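Local coordinates for glucanase (Klebsiella pneumoniae, PDB 5GY3), which probably hydrolyses internal beta-1,4-glucosidic linkages in cellulose and related beta-glucans, as a family 8 glycoside hydrolase, at residues E5-R10 against D291-A296; G268-V273 against A296-L301. All blocks are in the same frame, centred on the assembly; numbering follows the deposited sequence.

How the contacts relate
Both contacts are largely buried and both use helix 293-307, with Ala296 common to the two. Contact 1 sets the first turn of that helix and the residues before it against helix 2-11. Contact 2 sets the next turn against helix 268-278 and lies somewhat nearer the centre of the chain. Their chemistry differs. Contact 1 combines an arginine-to-carbonyl grip with tyrosine packing, while contact 2 has no hydrogen bond between its segments and rests on close glycine-mediated helix packing. The two are tied directly: Asp291 OD2 forms a salt bridge with Lys299 NZ at 2.7 Å, and Ser295 OG probably hydrogen-bonds to Gly269 N at 2.7 Å.

Contact 1 of 2, residues E5-R10 against D291-A296; sequences ERYKAR and DDYYSA
Arg10 grips the backbone carbonyl of Asp291 end-on with both terminal nitrogens. The bonds to Asp291 O measure 2.9 Å from Arg10 NH1 and 2.7 Å from Arg10 NH2. Both bonds are bent, with N-H...O angles of 134° and 140°, because one oxygen sits between the two nitrogens. The oxygen lies near the guanidinium plane, at its edge. A bend at chi3 (42°) turns the guanidinium toward the start of helix 293-307. The arginine thus holds the backbone carbonyl of Asp291, while the carboxylate of that residue has other partners. Asp291 OD1 accepts from Ser295 OG at 2.6 Å, from above the carboxylate plane, and OD2 accepts from Asp288 N. Asp292 is the N-cap of helix 293-307. Its OD1 accepts from Ser295 N at 2.9 Å in a nearly straight bond.

One turn earlier on helix 2-11, Tyr7 supplies the packing. Tyr7 CG stands anti to the backbone N (chi1 -176°), which carries the ring across to helix 293-307. Ala296 CB meets the ring at its edge, in plane, 3.8 Å from Tyr7 CD1. The hydroxyl oxygen comes against the CD1-CE1 side of Tyr293, with Tyr7 OH 3.5 Å from Tyr293 CE1. Each hydroxyl has a polar partner elsewhere: Tyr7 OH bonds to Ser297 OG, and Tyr293 OH to Glu30 OE2. Phe11, also on helix 2-11, touches Tyr7, Tyr293 and Ala296 and enlarges the cluster.

The Tyr293 side chain lies about 9 Å from that of Asp87, the predicted nucleophile. The contact thus joins the first and last helices of the chain near the probable active site. Pairing of the N-terminal and C-terminal helices is consistent with the (alpha/alpha)6 barrel of family 8 glycoside hydrolases.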
# COMPACT_ATOMS: atom_id res chain seq x y z
N GLU A 5 -9.05 -8.36 16.92
CA GLU A 5 -10.28 -9.13 17.05
C GLU A 5 -11.49 -8.35 16.54
O GLU A 5 -12.34 -8.90 15.83
CB GLU A 5 -10.50 -9.55 18.51
CG GLU A 5 -9.48 -10.56 19.00
CD GLU A 5 -9.56 -11.87 18.24
OE1 GLU A 5 -10.69 -12.30 17.91
OE2 GLU A 5 -8.49 -12.46 17.96
N ARG A 6 -11.57 -7.06 16.89
CA ARG A 6 -12.69 -6.25 16.40
C ARG A 6 -12.64 -6.10 14.89
O ARG A 6 -13.68 -6.07 14.22
CB ARG A 6 -12.66 -4.89 17.10
CG ARG A 6 -13.88 -4.04 16.83
CD ARG A 6 -15.16 -4.83 17.08
NE ARG A 6 -16.36 -4.02 16.84
CZ ARG A 6 -17.59 -4.51 16.78
NH1 ARG A 6 -17.79 -5.81 16.93
NH2 ARG A 6 -18.63 -3.70 16.57
N TYR A 7 -11.43 -6.01 14.32
CA TYR A 7 -11.27 -5.91 12.87
C TYR A 7 -11.80 -7.16 12.18
O TYR A 7 -12.50 -7.07 11.16
CB TYR A 7 -9.79 -5.70 12.57
CG TYR A 7 -9.39 -5.47 11.13
CD1 TYR A 7 -9.57 -4.23 10.52
CD2 TYR A 7 -8.77 -6.47 10.40
CE1 TYR A 7 -9.17 -4.00 9.21
CE2 TYR A 7 -8.36 -6.26 9.10
CZ TYR A 7 -8.56 -5.03 8.50
OH TYR A 7 -8.13 -4.82 7.21
N LYS A 8 -11.44 -8.34 12.69
CA LYS A 8 -11.95 -9.57 12.09
C LYS A 8 -13.46 -9.67 12.23
O LYS A 8 -14.14 -10.13 11.31
CB LYS A 8 -11.29 -10.79 12.74
CG LYS A 8 -9.81 -10.97 12.44
CD LYS A 8 -9.30 -12.31 13.00
CE LYS A 8 -9.46 -12.38 14.51
NZ LYS A 8 -8.92 -13.66 15.07
N ALA A 9 -13.99 -9.24 13.37
CA ALA A 9 -15.43 -9.34 13.61
C ALA A 9 -16.21 -8.47 12.64
O ALA A 9 -17.29 -8.86 12.18
CB ALA A 9 -15.76 -8.94 15.05
N ARG A 10 -15.67 -7.31 12.30
CA ARG A 10 -16.37 -6.40 11.42
C ARG A 10 -16.10 -6.65 9.95
O ARG A 10 -17.00 -6.48 9.12
CB ARG A 10 -16.02 -4.96 11.77
CG ARG A 10 -16.63 -4.55 13.10
CD ARG A 10 -16.69 -3.06 13.25
NE ARG A 10 -17.10 -2.36 12.02
CZ ARG A 10 -16.73 -1.12 11.76
NH1 ARG A 10 -15.96 -0.48 12.62
NH2 ARG A 10 -17.12 -0.52 10.64
N ASP A 291 -15.04 3.76 12.49
CA ASP A 291 -14.03 3.39 11.50
C ASP A 291 -14.65 2.54 10.39
O ASP A 291 -15.33 1.55 10.68
CB ASP A 291 -12.88 2.63 12.14
CG ASP A 291 -11.98 3.51 12.96
OD1 ASP A 291 -11.69 4.66 12.56
OD2 ASP A 291 -11.54 3.04 14.03
N ASP A 292 -14.38 2.91 9.14
CA ASP A 292 -14.68 2.01 8.03
C ASP A 292 -13.49 1.06 7.84
O ASP A 292 -12.52 1.11 8.60
CB ASP A 292 -15.03 2.79 6.76
CG ASP A 292 -13.93 3.77 6.30
OD1 ASP A 292 -12.82 3.82 6.87
OD2 ASP A 292 -14.20 4.51 5.33
N TYR A 293 -13.57 0.19 6.82
CA TYR A 293 -12.48 -0.76 6.56
C TYR A 293 -11.15 -0.02 6.42
O TYR A 293 -10.13 -0.42 7.00
CB TYR A 293 -12.73 -1.58 5.28
CG TYR A 293 -11.43 -1.93 4.55
CD1 TYR A 293 -10.63 -3.00 4.96
CD2 TYR A 293 -10.99 -1.16 3.47
CE1 TYR A 293 -9.42 -3.29 4.31
CE2 TYR A 293 -9.78 -1.44 2.82
CZ TYR A 293 -9.00 -2.50 3.24
OH TYR A 293 -7.81 -2.77 2.59
N TYR A 294 -11.17 1.06 5.65
CA TYR A 294 -9.95 1.79 5.32
C TYR A 294 -9.32 2.40 6.57
O TYR A 294 -8.10 2.28 6.78
CB TYR A 294 -10.32 2.87 4.30
CG TYR A 294 -9.21 3.78 3.89
CD1 TYR A 294 -8.37 3.44 2.86
CD2 TYR A 294 -9.03 5.00 4.53
CE1 TYR A 294 -7.35 4.29 2.48
CE2 TYR A 294 -8.02 5.84 4.16
CZ TYR A 294 -7.18 5.48 3.14
OH TYR A 294 -6.17 6.34 2.77
N SER A 295 -10.12 3.06 7.40
CA SER A 295 -9.60 3.69 8.61
C SER A 295 -9.10 2.64 9.60
O SER A 295 -8.01 2.78 10.16
CB SER A 295 -10.68 4.57 9.27
OG SER A 295 -10.22 5.12 10.51
N ALA A 296 -9.88 1.57 9.79
CA ALA A 296 -9.47 0.51 10.70
C ALA A 296 -8.15 -0.11 10.27
O ALA A 296 -7.30 -0.43 11.12
CB ALA A 296 -10.56 -0.57 10.77

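Contact 2 of 2, residues G268-V273 against A296-L301; sequences GGLLAV and ASLKQL
Leu298 and Lys299 both pack against Gly269, where the two helices come closest. Leu298 CB and Lys299 CG each lie 3.8 Å from Gly269 CA. Gly269 has no side chain, and its CA lies directly against Leu298 and Lys299. The bare backbone here lets the local axes come within 7.4 Å, at 27° between their N-to-C directions.

Lys299 is extended beyond CG, with chi2 to chi4 all near 180°. Its aliphatic chain runs back along the glycines and brings CE to 3.7 Å from Gly268 CA. The ammonium ends beyond them, in a salt bridge with Asp291 and a hydrogen bond to Gln286 O. Leu298 has CG beside its backbone N (chi1 -80°), and its two methyls divide the work. CD1 meets Leu270 CD2 at 4.1 Å, while CD2 meets Val273 CG2 at 4.2 Å. Ala272 CB adds a looser contact with Lys299 CA.

No hydrogen bond links the two segments. Their cohesion is apolar and depends on close fit, while the lysine ammonium lies beyond the apolar interface, where its charge is probably balanced by Asp291.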
# COMPACT_ATOMS: atom_id res chain seq x y z
N GLY A 268 -9.42 9.34 12.52
CA GLY A 268 -9.26 7.89 12.48
C GLY A 268 -7.92 7.47 11.89
O GLY A 268 -6.86 7.94 12.32
N GLY A 269 -7.98 6.60 10.88
CA GLY A 269 -6.75 6.08 10.29
C GLY A 269 -5.91 7.14 9.59
O GLY A 269 -4.68 7.10 9.65
N LEU A 270 -6.55 8.09 8.90
CA LEU A 270 -5.77 9.17 8.29
C LEU A 270 -5.03 9.96 9.35
O LEU A 270 -3.85 10.30 9.18
CB LEU A 270 -6.67 10.11 7.47
CG LEU A 270 -7.25 9.65 6.14
CD1 LEU A 270 -8.01 10.81 5.49
CD2 LEU A 270 -6.16 9.17 5.23
N LEU A 271 -5.71 10.27 10.45
CA LEU A 271 -5.07 11.01 11.53
C LEU A 271 -3.92 10.21 12.14
O LEU A 271 -2.91 10.79 12.55
CB LEU A 271 -6.11 11.38 12.58
CG LEU A 271 -5.65 12.18 13.80
CD1 LEU A 271 -4.96 13.45 13.35
CD2 LEU A 271 -6.85 12.49 14.70
N ALA A 272 -4.06 8.88 12.20
CA ALA A 272 -2.97 8.04 12.69
C ALA A 272 -1.73 8.15 11.80
O ALA A 272 -0.60 8.18 12.30
CB ALA A 272 -3.44 6.59 12.80
N VAL A 273 -1.92 8.24 10.49
CA VAL A 273 -0.76 8.46 9.61
C VAL A 273 -0.14 9.83 9.88
O VAL A 273 1.09 9.98 9.87
CB VAL A 273 -1.16 8.30 8.13
CG1 VAL A 273 -0.01 8.73 7.21
CG2 VAL A 273 -1.55 6.85 7.85
N ALA A 296 -9.88 1.57 9.79
CA ALA A 296 -9.47 0.51 10.70
C ALA A 296 -8.15 -0.11 10.27
O ALA A 296 -7.30 -0.43 11.12
CB ALA A 296 -10.56 -0.57 10.77
N SER A 297 -7.96 -0.30 8.97
CA SER A 297 -6.71 -0.87 8.47
C SER A 297 -5.53 0.05 8.74
O SER A 297 -4.49 -0.37 9.25
CB SER A 297 -6.83 -1.17 6.97
OG SER A 297 -7.93 -2.03 6.69
N LEU A 298 -5.68 1.34 8.39
CA LEU A 298 -4.58 2.29 8.58
C LEU A 298 -4.20 2.42 10.04
O LEU A 298 -3.01 2.53 10.37
CB LEU A 298 -4.96 3.65 8.00
CG LEU A 298 -4.85 3.86 6.50
CD1 LEU A 298 -5.21 5.31 6.17
CD2 LEU A 298 -3.46 3.54 6.00
N LYS A 299 -5.19 2.46 10.94
CA LYS A 299 -4.88 2.55 12.36
C LYS A 299 -3.92 1.45 12.78
O LYS A 299 -2.96 1.70 13.53
CB LYS A 299 -6.16 2.47 13.19
CG LYS A 299 -6.99 3.73 13.21
CD LYS A 299 -8.12 3.55 14.21
CE LYS A 299 -8.87 4.85 14.48
NZ LYS A 299 -9.95 4.62 15.51
N GLN A 300 -4.16 0.23 12.31
CA GLN A 300 -3.34 -0.89 12.74
C GLN A 300 -2.01 -0.96 11.99
O GLN A 300 -1.02 -1.42 12.56
CB GLN A 300 -4.10 -2.19 12.57
CG GLN A 300 -5.28 -2.32 13.49
CD GLN A 300 -6.12 -3.49 13.10
OE1 GLN A 300 -5.92 -4.60 13.59
NE2 GLN A 300 -7.06 -3.26 12.20
N LEU A 301 -1.99 -0.54 10.72
CA LEU A 301 -0.74 -0.51 9.98
C LEU A 301 0.21 0.53 10.55
O LEU A 301 1.43 0.31 10.59
CB LEU A 301 -1.02 -0.22 8.51
CG LEU A 301 -1.79 -1.28 7.73
CD1 LEU A 301 -2.24 -0.71 6.41
CD2 LEU A 301 -0.91 -2.52 7.52